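Putative phosphosugar isomerase (Clostridium difficile, PDB 3G68) probably binds phosphosugars and may isomerise them, using two SIS domains in one chain. Local coordinates at residues N21-F26 against I161-G166; L131-G136 against K151-L156; E199-K204 against N284-G289; I211-H216 against G221-A226; E225-L230 against I236-Y241. All blocks are in the same frame, centred on the assembly; numbering follows the deposited sequence.

In the fold
The chain carries two five-stranded parallel sheets, one in each half, and the contacts divide between them. Contacts 1 and 2 share helix 145-165, lie 13 Å apart centre to centre and touch, contact 2 being nested within the loop that contact 1 closes. Contacts 3, 4 and 5 follow along the chain and reach the second sheet. Contacts 4 and 5, with centres 7 Å apart, share helix 220-234 and sit on neighbouring strands 210-215 and 238-242; both are nested inside the loop closed by contact 3, whose centre is about 15 Å from that of contact 4 and 16 Å from that of contact 5. One junction of the two halves is the salt bridge from Lys-151 of contact 2 to Asp-222 of contact 4.

Contact 1: residues N21-F26 against I161-G166; sequences NADSLF and IAREKG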
# COMPACT_ATOMS: atom_id res chain seq x y z
N ASN B 21 3.35 -36.12 19.17
CA ASN B 21 2.84 -37.49 19.32
C ASN B 21 2.49 -37.85 20.74
O ASN B 21 2.07 -38.99 21.00
CB ASN B 21 3.90 -38.48 18.84
CG ASN B 21 3.37 -39.91 18.69
OD1 ASN B 21 2.33 -40.14 18.06
ND2 ASN B 21 4.09 -40.87 19.27
N ALA B 22 2.62 -36.91 21.67
CA ALA B 22 2.44 -37.20 23.11
C ALA B 22 1.03 -37.61 23.49
O ALA B 22 0.85 -38.50 24.33
CB ALA B 22 2.85 -36.01 23.97
N ASP B 23 0.02 -36.95 22.93
CA ASP B 23 -1.37 -37.32 23.23
C ASP B 23 -1.64 -38.79 22.85
O ASP B 23 -2.37 -39.47 23.56
CB ASP B 23 -2.38 -36.40 22.52
CG ASP B 23 -2.48 -35.03 23.14
OD1 ASP B 23 -1.93 -34.81 24.24
OD2 ASP B 23 -3.13 -34.14 22.53
N SER B 24 -1.06 -39.26 21.76
CA SER B 24 -1.23 -40.65 21.33
C SER B 24 -0.41 -41.59 22.20
O SER B 24 -0.95 -42.55 22.76
CB SER B 24 -0.85 -40.83 19.85
OG SER B 24 -0.83 -42.20 19.45
N LEU B 25 0.87 -41.29 22.37
CA LEU B 25 1.78 -42.17 23.09
C LEU B 25 1.40 -42.42 24.56
O LEU B 25 1.46 -43.55 25.02
CB LEU B 25 3.23 -41.66 23.00
CG LEU B 25 4.28 -42.62 23.56
CD1 LEU B 25 4.30 -43.89 22.74
CD2 LEU B 25 5.65 -41.95 23.57
N PHE B 26 0.99 -41.37 25.27
CA PHE B 26 0.68 -41.46 26.70
C PHE B 26 -0.82 -41.61 27.04
O PHE B 26 -1.21 -41.53 28.21
CB PHE B 26 1.22 -40.21 27.37
CG PHE B 26 2.72 -40.09 27.25
CD1 PHE B 26 3.54 -40.93 28.00
CD2 PHE B 26 3.31 -39.17 26.39
CE1 PHE B 26 4.94 -40.86 27.89
CE2 PHE B 26 4.71 -39.09 26.29
CZ PHE B 26 5.52 -39.93 27.05
N ILE B 161 0.08 -37.02 32.77
CA ILE B 161 -0.54 -37.51 34.00
C ILE B 161 -1.17 -36.33 34.73
O ILE B 161 -2.33 -36.38 35.07
CB ILE B 161 0.46 -38.19 34.93
CG1 ILE B 161 0.87 -39.55 34.37
CG2 ILE B 161 -0.15 -38.42 36.30
CD1 ILE B 161 2.10 -40.12 35.07
N ALA B 162 -0.39 -35.26 34.91
CA ALA B 162 -0.84 -34.07 35.62
C ALA B 162 -2.15 -33.50 35.06
O ALA B 162 -3.07 -33.14 35.81
CB ALA B 162 0.27 -33.00 35.60
N ARG B 163 -2.23 -33.40 33.74
CA ARG B 163 -3.44 -32.88 33.11
C ARG B 163 -4.61 -33.84 33.33
O ARG B 163 -5.69 -33.41 33.73
CB ARG B 163 -3.21 -32.59 31.61
CG ARG B 163 -4.44 -31.97 30.88
CD ARG B 163 -4.10 -31.62 29.42
NE ARG B 163 -3.73 -32.84 28.70
CZ ARG B 163 -3.37 -32.91 27.43
NH1 ARG B 163 -3.33 -31.82 26.67
NH2 ARG B 163 -3.07 -34.09 26.91
N GLU B 164 -4.40 -35.14 33.09
CA GLU B 164 -5.46 -36.15 33.22
C GLU B 164 -6.03 -36.17 34.61
O GLU B 164 -7.26 -36.22 34.79
CB GLU B 164 -4.92 -37.53 32.86
CG GLU B 164 -5.86 -38.75 33.04
CD GLU B 164 -7.08 -38.80 32.10
OE1 GLU B 164 -7.16 -37.99 31.14
OE2 GLU B 164 -7.93 -39.70 32.34
N LYS B 165 -5.14 -36.14 35.59
CA LYS B 165 -5.53 -36.23 37.01
C LYS B 165 -6.00 -34.89 37.63
O LYS B 165 -6.45 -34.86 38.77
CB LYS B 165 -4.41 -36.89 37.83
CG LYS B 165 -3.93 -38.30 37.30
CD LYS B 165 -5.06 -39.30 36.95
CE LYS B 165 -4.50 -40.73 36.76
NZ LYS B 165 -5.53 -41.77 36.35
N GLY B 166 -5.90 -33.81 36.88
CA GLY B 166 -6.38 -32.50 37.32
C GLY B 166 -5.42 -31.59 38.06
O GLY B 166 -5.84 -30.55 38.55
O HOH W 1 -3.10 -31.86 23.66
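Asp-23 and Arg-163 reach across the surface and meet roughly perpendicular to each other, joined by a salt bridge of 3.0 Å between Asp-23 OD1 and Arg-163 NH2. The bond is fairly straight, with an N-H...O angle of 162°. The carboxylate sits at the edge of the guanidinium, close to its plane, whereas NH2 comes from above the carboxylate plane. The two flat groups are therefore twisted against each other, their planes 44° apart. Arg-163 leaves its helix with CG anti to the backbone N; the extended part already heads for helix 22-25, and the bend at chi3 (61°) turns the guanidinium so that its NH2 edge meets Asp-23. Water 1 accepts from Arg-163 NH1 at 3.0 Å and also lies by Asp-23 OD2, at a distance so short that its exact value is doubtful. In the fold, this bridge ties the short helix 22-25, just after helix 4-20, to the C-terminal end of helix 145-165, which closes in a Schellman motif at Gly-166, a residue with positive phi. Asp-23 OD1 has a further partner in Gln-160 NE2, one turn earlier on that long helix, so this oxygen is gripped by two side-chain donors. Arg-163 makes a cation-pi contact with Tyr-173 of helix 170-184, which also touches Asp-23. Phe-26 packs on Leu-156, Leu-157 and Gln-160, and Ala-22 on Gln-160.

Contact 2: residues L131-G136 against K151-L156; sequences LTVNCG and KLNLML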
# COMPACT_ATOMS: atom_id res chain seq x y z
N LEU B 131 6.35 -46.99 26.05
CA LEU B 131 6.45 -45.54 25.88
C LEU B 131 7.75 -45.20 25.14
O LEU B 131 8.62 -44.48 25.66
CB LEU B 131 6.39 -44.87 27.25
CG LEU B 131 5.22 -45.20 28.16
CD1 LEU B 131 5.39 -44.47 29.48
CD2 LEU B 131 3.88 -44.81 27.49
N THR B 132 7.86 -45.77 23.94
CA THR B 132 9.01 -45.65 23.06
C THR B 132 9.47 -44.21 22.87
O THR B 132 8.65 -43.32 22.65
CB THR B 132 8.67 -46.24 21.67
OG1 THR B 132 8.04 -47.52 21.86
CG2 THR B 132 9.93 -46.38 20.82
N VAL B 133 10.77 -43.99 23.01
CA VAL B 133 11.38 -42.69 22.78
C VAL B 133 11.62 -42.70 21.27
O VAL B 133 12.54 -43.37 20.79
CB VAL B 133 12.69 -42.50 23.57
CG1 VAL B 133 13.31 -41.12 23.22
CG2 VAL B 133 12.44 -42.61 25.05
N ASN B 134 10.82 -41.96 20.51
CA ASN B 134 10.91 -41.99 19.04
C ASN B 134 11.93 -41.02 18.48
O ASN B 134 11.58 -40.12 17.72
CB ASN B 134 9.51 -41.74 18.44
CG ASN B 134 8.55 -42.85 18.79
OD1 ASN B 134 7.47 -42.60 19.33
ND2 ASN B 134 8.96 -44.08 18.51
N CYS B 135 13.20 -41.22 18.85
CA CYS B 135 14.31 -40.36 18.42
C CYS B 135 15.04 -40.88 17.16
O CYS B 135 15.92 -40.19 16.61
CB CYS B 135 15.29 -40.22 19.59
SG CYS B 135 15.96 -41.79 20.10
N GLY B 136 14.68 -42.08 16.69
CA GLY B 136 15.32 -42.69 15.53
C GLY B 136 16.59 -43.39 15.99
O GLY B 136 17.00 -43.26 17.15
N LYS B 151 14.81 -37.60 28.36
CA LYS B 151 14.41 -36.59 29.34
C LYS B 151 13.06 -35.95 28.95
O LYS B 151 12.18 -35.80 29.78
CB LYS B 151 15.45 -35.50 29.48
CG LYS B 151 16.77 -35.97 30.10
CD LYS B 151 17.67 -34.76 30.39
CE LYS B 151 18.23 -34.09 29.10
NZ LYS B 151 19.20 -33.03 29.42
N LEU B 152 12.91 -35.58 27.67
CA LEU B 152 11.66 -34.99 27.19
C LEU B 152 10.50 -35.96 27.41
O LEU B 152 9.45 -35.58 27.91
CB LEU B 152 11.73 -34.65 25.70
CG LEU B 152 10.50 -34.05 25.03
CD1 LEU B 152 9.98 -32.79 25.73
CD2 LEU B 152 10.87 -33.70 23.58
N ASN B 153 10.71 -37.22 27.05
CA ASN B 153 9.68 -38.28 27.17
C ASN B 153 9.18 -38.44 28.61
O ASN B 153 7.98 -38.59 28.86
CB ASN B 153 10.21 -39.62 26.63
CG ASN B 153 9.23 -40.28 25.67
OD1 ASN B 153 8.70 -39.63 24.76
ND2 ASN B 153 9.01 -41.58 25.84
N LEU B 154 10.13 -38.40 29.55
CA LEU B 154 9.84 -38.42 30.99
C LEU B 154 9.04 -37.17 31.45
O LEU B 154 8.14 -37.28 32.27
CB LEU B 154 11.12 -38.52 31.80
CG LEU B 154 11.80 -39.89 31.81
CD1 LEU B 154 13.25 -39.75 32.26
CD2 LEU B 154 11.02 -40.85 32.70
N MSE B 155 9.39 -36.00 30.93
CA MSE B 155 8.67 -34.81 31.26
C MSE B 155 7.23 -34.88 30.72
O MSE B 155 6.32 -34.47 31.40
CB MSE B 155 9.37 -33.56 30.73
CG MSE B 155 10.65 -33.24 31.47
SE MSE B 155 11.41 -31.62 30.75
CE MSE B 155 12.72 -31.19 32.12
N LEU B 156 7.08 -35.34 29.47
CA LEU B 156 5.77 -35.47 28.84
C LEU B 156 4.88 -36.42 29.64
O LEU B 156 3.72 -36.07 29.92
CB LEU B 156 5.91 -35.90 27.38
CG LEU B 156 6.47 -34.76 26.53
CD1 LEU B 156 6.82 -35.24 25.15
CD2 LEU B 156 5.48 -33.57 26.47
O HOH W 2 8.60 -40.67 22.23
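Asn-153 lies against Val-133 and the carbonyl of Leu-131, its side chain reaching from helix 145-165 toward the loop that follows strand 129-130. Its CB lies 4.1 Å from Val-133 CG2, and CG passes the same methyl at a similar distance; the valine and asparagine lie alongside, pointing opposite ways. At the tip the amide splits its contacts. ND2 comes to 3.7 Å from Val-133 CG2 and faces the backbone, with Leu-131 O 2.9 Å away and Thr-132 O at 3.7 Å. A first torsion of -131°, away from the usual staggered values, sets the amide in this position. OD1 accepts a bond of 2.7 Å from water 2. The arrangement belongs to the layered core of the SIS domain, where helix 145-165 lies against a five-stranded parallel sheet whose outermost strands include 129-130. Beyond that strand the chain stays in step with strand 111-116 for a little longer, since Leu-131 and Val-133 make backbone hydrogen bonds to Ser-114 and Ala-116, respectively. Water 2 works as a three-way link: besides Asn-153 OD1 it donates to Thr-132 O at 2.7 Å and accepts from Asn-134 N at 3.1 Å. Here the loop bends in an inverse gamma turn centred on Asn-134, with a weak bond from Cys-135 N to Val-133 O. Asn-153 also touches Ile-18 of helix 4-20 and Met-115 of strand 111-116.

Contact 3: residues E199-K204 against N284-G289; sequences ERNKEK and NVFAIG
Lys-204 and Asn-284 bring the backbones of 199-204 and 284-289 closest, their CA atoms 7.1 Å apart, whereas the CA atoms of Asn-201 and Phe-286 stand 9.3 Å apart. The first segment is a break between two helices: Asn-201 follows helix 187-200 and occupies the N-cap position of helix 202-206, though its side chain makes no capping bond. The second is an extended strand. The wider gap is filled by the Phe-286 ring, which Asn-201 and Lys-204 both meet at its edge. Asn-201 OD1 lies near the ring plane, 3.6 Å from Phe-286 CE1, and its amide stands almost upright to the ring at 84°. Lys-204 CB reaches Phe-286 CZ at 3.9 Å, also in the plane. Farther along, the aliphatic part of the lysine runs past Asn-284, whose OD1 lies 3.4 Å from Lys-204 CD. Water 3 adds only weak bonds to Lys-204 O and Asn-284 OD1. The amide nitrogens are held by outside partners: Asn-201 ND2 by Trp-197 O and Asp-296 O, Asn-284 ND2 by Ser-258 O. Strand 284-289 lies between strands 258-264 and 299-300 in the second parallel sheet. On the face that meets the helix break, Phe-286 packs beside Phe-261 and Trp-197, while Val-285 points away from this contact and packs on Leu-278 and Ser-279 of helix 271-279.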
# COMPACT_ATOMS: atom_id res chain seq x y z
N GLU B 199 36.72 -23.76 19.21
CA GLU B 199 37.75 -23.35 18.28
C GLU B 199 38.71 -22.37 18.95
O GLU B 199 39.92 -22.48 18.81
CB GLU B 199 37.08 -22.75 17.03
CG GLU B 199 38.02 -22.32 15.93
CD GLU B 199 38.85 -23.44 15.35
OE1 GLU B 199 38.38 -24.59 15.23
OE2 GLU B 199 39.98 -23.13 14.94
N ARG B 200 38.15 -21.43 19.71
CA ARG B 200 38.95 -20.45 20.43
C ARG B 200 39.85 -21.09 21.53
O ARG B 200 40.94 -20.59 21.85
CB ARG B 200 37.96 -19.47 21.07
CG ARG B 200 38.55 -18.26 21.67
CD ARG B 200 37.48 -17.19 21.95
NE ARG B 200 36.44 -17.54 22.93
CZ ARG B 200 35.13 -17.69 22.70
NH1 ARG B 200 34.58 -17.51 21.51
NH2 ARG B 200 34.33 -17.99 23.72
N ASN B 201 39.35 -22.15 22.15
CA ASN B 201 40.06 -22.86 23.24
C ASN B 201 40.62 -24.21 22.84
O ASN B 201 40.92 -25.04 23.71
CB ASN B 201 39.05 -23.04 24.39
CG ASN B 201 38.72 -21.72 25.04
OD1 ASN B 201 39.57 -21.12 25.68
ND2 ASN B 201 37.50 -21.24 24.83
N LYS B 202 40.84 -24.38 21.53
CA LYS B 202 41.24 -25.66 20.95
C LYS B 202 42.48 -26.29 21.58
O LYS B 202 42.48 -27.49 21.89
CB LYS B 202 41.49 -25.51 19.44
CG LYS B 202 41.68 -26.86 18.74
CD LYS B 202 41.92 -26.74 17.23
CE LYS B 202 40.67 -26.41 16.46
NZ LYS B 202 40.94 -26.36 14.98
N GLU B 203 43.52 -25.48 21.75
CA GLU B 203 44.81 -25.95 22.30
C GLU B 203 44.64 -26.54 23.71
O GLU B 203 45.03 -27.69 23.94
CB GLU B 203 45.85 -24.84 22.31
CG GLU B 203 47.23 -25.24 22.95
CD GLU B 203 48.27 -24.16 22.91
OE1 GLU B 203 47.91 -23.01 22.59
OE2 GLU B 203 49.47 -24.45 23.23
N LYS B 204 44.09 -25.76 24.64
CA LYS B 204 43.85 -26.29 26.00
C LYS B 204 42.95 -27.53 25.99
O LYS B 204 43.20 -28.48 26.74
CB LYS B 204 43.27 -25.22 26.93
CG LYS B 204 44.27 -24.16 27.37
CD LYS B 204 43.66 -23.27 28.43
CE LYS B 204 44.73 -22.39 29.09
NZ LYS B 204 45.26 -21.47 28.09
N ASN B 284 43.24 -23.76 33.46
CA ASN B 284 42.23 -24.48 32.70
C ASN B 284 40.84 -24.47 33.30
O ASN B 284 40.20 -25.53 33.40
CB ASN B 284 42.73 -25.93 32.50
CG ASN B 284 44.14 -25.97 32.00
OD1 ASN B 284 44.48 -25.30 31.02
ND2 ASN B 284 45.00 -26.71 32.69
N VAL B 285 40.36 -23.29 33.71
CA VAL B 285 39.01 -23.12 34.24
C VAL B 285 38.13 -22.47 33.14
O VAL B 285 38.45 -21.40 32.60
CB VAL B 285 38.94 -22.33 35.56
CG1 VAL B 285 37.46 -22.30 36.03
CG2 VAL B 285 39.83 -22.98 36.66
N PHE B 286 37.03 -23.12 32.78
CA PHE B 286 36.12 -22.66 31.71
C PHE B 286 34.73 -22.54 32.31
O PHE B 286 34.18 -23.53 32.76
CB PHE B 286 36.07 -23.66 30.54
CG PHE B 286 37.42 -23.99 29.95
CD1 PHE B 286 37.94 -23.25 28.88
CD2 PHE B 286 38.18 -25.03 30.45
CE1 PHE B 286 39.17 -23.53 28.36
CE2 PHE B 286 39.44 -25.32 29.92
CZ PHE B 286 39.92 -24.57 28.89
N ALA B 287 34.16 -21.33 32.33
CA ALA B 287 32.81 -21.12 32.86
C ALA B 287 31.81 -20.96 31.73
O ALA B 287 32.07 -20.29 30.77
CB ALA B 287 32.77 -19.91 33.78
N ILE B 288 30.67 -21.62 31.88
CA ILE B 288 29.62 -21.63 30.88
C ILE B 288 28.31 -21.12 31.53
O ILE B 288 27.87 -21.67 32.54
CB ILE B 288 29.38 -23.07 30.33
CG1 ILE B 288 30.67 -23.62 29.68
CG2 ILE B 288 28.19 -23.07 29.42
CD1 ILE B 288 30.63 -25.10 29.27
N GLY B 289 27.71 -20.09 30.93
CA GLY B 289 26.46 -19.57 31.42
C GLY B 289 25.97 -18.27 30.82
O GLY B 289 26.61 -17.69 29.94
O HOH W 3 45.62 -27.77 29.10

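Contact 4: residues I211-H216 against G221-A226; sequences IRIIGH and GDTLEA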
# COMPACT_ATOMS: atom_id res chain seq x y z
N ILE B 211 39.66 -33.98 33.85
CA ILE B 211 38.61 -32.97 33.91
C ILE B 211 37.64 -33.19 35.06
O ILE B 211 37.32 -34.32 35.42
CB ILE B 211 37.77 -33.00 32.60
CG1 ILE B 211 38.64 -32.77 31.35
CG2 ILE B 211 36.64 -31.95 32.64
CD1 ILE B 211 37.96 -33.09 30.02
N ARG B 212 37.14 -32.10 35.62
CA ARG B 212 36.07 -32.12 36.60
C ARG B 212 35.03 -31.09 36.14
O ARG B 212 35.39 -30.07 35.60
CB ARG B 212 36.58 -31.83 38.02
CG ARG B 212 37.42 -32.97 38.54
CD ARG B 212 37.74 -32.74 40.00
NE ARG B 212 38.57 -33.82 40.51
CZ ARG B 212 39.89 -33.86 40.41
NH1 ARG B 212 40.58 -32.86 39.85
NH2 ARG B 212 40.54 -34.91 40.89
N ILE B 213 33.76 -31.41 36.27
CA ILE B 213 32.67 -30.49 35.91
C ILE B 213 31.97 -30.16 37.23
O ILE B 213 31.71 -31.07 38.03
CB ILE B 213 31.64 -31.10 34.93
CG1 ILE B 213 32.35 -31.61 33.68
CG2 ILE B 213 30.56 -30.06 34.55
CD1 ILE B 213 31.40 -32.37 32.72
N ILE B 214 31.72 -28.87 37.48
CA ILE B 214 31.01 -28.44 38.68
C ILE B 214 29.70 -27.79 38.21
O ILE B 214 29.74 -26.84 37.41
CB ILE B 214 31.82 -27.42 39.50
CG1 ILE B 214 33.22 -27.95 39.79
CG2 ILE B 214 31.07 -27.04 40.78
CD1 ILE B 214 34.09 -26.98 40.54
N GLY B 215 28.57 -28.35 38.66
CA GLY B 215 27.23 -27.86 38.28
C GLY B 215 26.37 -27.48 39.48
O GLY B 215 26.71 -27.77 40.63
N HIS B 216 25.26 -26.81 39.19
CA HIS B 216 24.25 -26.51 40.19
C HIS B 216 23.35 -27.75 40.37
O HIS B 216 23.21 -28.54 39.43
CB HIS B 216 23.39 -25.31 39.74
CG HIS B 216 22.40 -24.85 40.77
ND1 HIS B 216 21.13 -25.37 40.85
CD2 HIS B 216 22.50 -23.96 41.78
CE1 HIS B 216 20.48 -24.80 41.84
NE2 HIS B 216 21.28 -23.94 42.43
N GLY B 221 21.94 -34.13 37.16
CA GLY B 221 21.90 -35.26 36.22
C GLY B 221 22.70 -34.93 34.96
O GLY B 221 23.51 -35.75 34.51
N ASP B 222 22.46 -33.75 34.39
CA ASP B 222 23.23 -33.29 33.20
C ASP B 222 24.73 -33.19 33.47
O ASP B 222 25.53 -33.44 32.57
CB ASP B 222 22.73 -31.95 32.69
CG ASP B 222 21.35 -32.04 32.03
OD1 ASP B 222 20.98 -33.13 31.51
OD2 ASP B 222 20.67 -30.99 32.01
N THR B 223 25.12 -32.83 34.69
CA THR B 223 26.55 -32.73 35.09
C THR B 223 27.19 -34.10 35.07
O THR B 223 28.26 -34.27 34.53
CB THR B 223 26.68 -32.04 36.46
OG1 THR B 223 26.07 -30.74 36.35
CG2 THR B 223 28.14 -31.90 36.90
N LEU B 224 26.50 -35.09 35.63
CA LEU B 224 26.95 -36.48 35.60
C LEU B 224 27.02 -37.03 34.16
O LEU B 224 27.96 -37.76 33.81
CB LEU B 224 25.99 -37.34 36.42
CG LEU B 224 25.93 -37.07 37.91
CD1 LEU B 224 24.88 -38.05 38.56
CD2 LEU B 224 27.34 -37.27 38.52
N GLU B 225 26.06 -36.68 33.34
CA GLU B 225 26.03 -37.14 31.93
C GLU B 225 27.17 -36.53 31.13
O GLU B 225 27.84 -37.24 30.38
CB GLU B 225 24.69 -36.83 31.27
CG GLU B 225 24.61 -37.10 29.79
CD GLU B 225 24.88 -38.54 29.39
OE1 GLU B 225 24.90 -39.44 30.27
OE2 GLU B 225 25.04 -38.76 28.16
N ALA B 226 27.39 -35.24 31.32
CA ALA B 226 28.50 -34.53 30.65
C ALA B 226 29.84 -35.17 31.01
O ALA B 226 30.68 -35.40 30.15
CB ALA B 226 28.48 -33.04 31.04
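Ile-213 and Thr-223 sit side by side in the first half of a beta-alpha-beta unit made of strand 210-215, helix 220-234 and strand 238-242. The helix runs nearly antiparallel to the strand it follows, the segment axes at 169° to each other with a closest approach of 8.3 Å. Apolar contacts dominate. Ile-213 puts CG2 against Thr-223 CG2 at 3.8 Å, the two side chains lying alongside, head to tail. Its other branch reaches obliquely to the helix, CG1 anti to the carbonyl carbon and chi2 174°, and brings CD1 to Ala-226, one turn beyond Thr-223. Contacts between side chain and backbone form the second group. Thr-223 CG2 also rests 3.8 Å from Ile-213 O, and Thr-223 OG1 lies 3.7 Å from Gly-215 CA. Gly-215 has no side chain, and here the backbones draw nearest, with CA atoms of Gly-215 and Thr-223 5.9 Å apart. Hydrogen bonding does not cross between the segments. Thr-223 OG1 bonds to Ile-219 O, just before the helix, which satisfies the buried hydroxyl, and Ile-213 bonds through its backbone to Thr-239 of the adjoining strand. Leu-263 of strand 258-264 touches both Ile-213 and Thr-223. The tightest point is Ile-213 CD1 against Ala-226 CB, 3.4 Å apart and closer than usual carbon contact.

Contact 5: residues E225-L230 against I236-Y241; sequences EAALKL and IPVTGY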
# COMPACT_ATOMS: atom_id res chain seq x y z
N GLU B 225 26.06 -36.68 33.34
CA GLU B 225 26.03 -37.14 31.93
C GLU B 225 27.17 -36.53 31.13
O GLU B 225 27.84 -37.24 30.38
CB GLU B 225 24.69 -36.83 31.27
CG GLU B 225 24.61 -37.10 29.79
CD GLU B 225 24.88 -38.54 29.39
OE1 GLU B 225 24.90 -39.44 30.27
OE2 GLU B 225 25.04 -38.76 28.16
N ALA B 226 27.39 -35.24 31.32
CA ALA B 226 28.50 -34.53 30.65
C ALA B 226 29.84 -35.17 31.01
O ALA B 226 30.68 -35.40 30.15
CB ALA B 226 28.48 -33.04 31.04
N ALA B 227 30.01 -35.48 32.28
CA ALA B 227 31.23 -36.11 32.76
C ALA B 227 31.39 -37.50 32.12
O ALA B 227 32.47 -37.81 31.63
CB ALA B 227 31.23 -36.18 34.28
N LEU B 228 30.35 -38.33 32.10
CA LEU B 228 30.46 -39.69 31.51
C LEU B 228 30.78 -39.61 30.01
O LEU B 228 31.62 -40.37 29.54
CB LEU B 228 29.17 -40.50 31.70
CG LEU B 228 29.06 -41.89 31.06
CD1 LEU B 228 30.21 -42.83 31.57
CD2 LEU B 228 27.64 -42.53 31.27
N LYS B 229 30.14 -38.71 29.27
CA LYS B 229 30.39 -38.64 27.81
C LYS B 229 31.81 -38.16 27.50
O LYS B 229 32.45 -38.68 26.59
CB LYS B 229 29.33 -37.82 27.07
CG LYS B 229 27.96 -38.54 27.03
CD LYS B 229 27.99 -39.76 26.11
CE LYS B 229 27.08 -40.89 26.57
NZ LYS B 229 25.67 -40.60 26.42
N LEU B 230 32.31 -37.22 28.29
CA LEU B 230 33.72 -36.79 28.14
C LEU B 230 34.65 -37.98 28.47
O LEU B 230 35.64 -38.20 27.78
CB LEU B 230 34.06 -35.61 29.06
CG LEU B 230 33.63 -34.19 28.66
CD1 LEU B 230 33.84 -33.20 29.82
CD2 LEU B 230 34.38 -33.73 27.42
N ILE B 236 40.09 -40.15 29.54
CA ILE B 236 40.90 -39.66 30.64
C ILE B 236 39.97 -39.61 31.84
O ILE B 236 38.75 -39.76 31.69
CB ILE B 236 41.48 -38.23 30.35
CG1 ILE B 236 40.35 -37.23 30.09
CG2 ILE B 236 42.50 -38.29 29.19
CD1 ILE B 236 40.83 -35.80 29.80
N PRO B 237 40.52 -39.37 33.03
CA PRO B 237 39.62 -39.22 34.17
C PRO B 237 38.70 -38.03 34.07
O PRO B 237 39.16 -36.89 33.81
CB PRO B 237 40.57 -39.07 35.36
CG PRO B 237 41.80 -39.77 34.92
CD PRO B 237 41.93 -39.34 33.48
N VAL B 238 37.41 -38.29 34.23
CA VAL B 238 36.39 -37.21 34.25
C VAL B 238 35.32 -37.50 35.28
O VAL B 238 34.75 -38.57 35.31
CB VAL B 238 35.69 -36.95 32.90
CG1 VAL B 238 34.92 -35.60 32.98
CG2 VAL B 238 36.69 -36.89 31.75
N THR B 239 35.07 -36.54 36.15
CA THR B 239 34.04 -36.69 37.17
C THR B 239 33.23 -35.40 37.27
O THR B 239 33.77 -34.31 37.14
CB THR B 239 34.67 -37.05 38.51
OG1 THR B 239 35.47 -38.22 38.32
CG2 THR B 239 33.58 -37.34 39.54
N GLY B 240 31.92 -35.54 37.50
CA GLY B 240 31.00 -34.39 37.66
C GLY B 240 30.59 -34.27 39.11
O GLY B 240 30.45 -35.29 39.81
N TYR B 241 30.41 -33.03 39.58
CA TYR B 241 30.06 -32.75 40.98
C TYR B 241 29.06 -31.62 41.09
O TYR B 241 29.11 -30.66 40.31
CB TYR B 241 31.29 -32.23 41.73
CG TYR B 241 32.48 -33.17 41.72
CD1 TYR B 241 33.39 -33.13 40.66
CD2 TYR B 241 32.67 -34.09 42.71
CE1 TYR B 241 34.48 -33.97 40.62
CE2 TYR B 241 33.78 -34.97 42.67
CZ TYR B 241 34.67 -34.90 41.61
OH TYR B 241 35.74 -35.73 41.54
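Ala-227 presses its methyl straight onto the backbone of strand 238-242, and this is the tight part of the contact, which joins the helix and second strand of the beta-alpha-beta unit 210-215, 220-234, 238-242. Its CB lies 3.4 Å from Gly-240 N and 3.7 Å from Thr-239 C, over the peptide that joins those two residues. With no side chain on Gly-240, the CA atoms of Ala-227 and Gly-240 come within 5.2 Å, and the segment axes approach to 6.7 Å while running almost exactly antiparallel (177°). Val-238, two residues earlier on the same face of the strand, continues the fit. Its CG1, anti to the backbone N, approaches Ala-227 O at 3.6 Å, and its CG2, on the other branch, rests 4.0 Å from Leu-230 CB, one turn on. The valine and leucine side chains cross at about a right angle. Packing slackens toward the outside. Thr-239 is exposed and its side chain points away from the helix, and Ile-236, before the strand proper, brings only its end nearer without touching. A buried salt bridge between residues one turn apart, Lys-229 NZ donating to the syn lone pair of Glu-225 OE2 at 2.6 Å, is turned to the first half of the chain, where Glu-225 OE1 bonds with His-47 and Thr-44. Strand 238-242 is the outermost strand of its sheet within the chain and pairs with strand 210-215 through Thr-239 and Tyr-241, while helix 316-324 covers Leu-230 through Ile-318 and Cys-322.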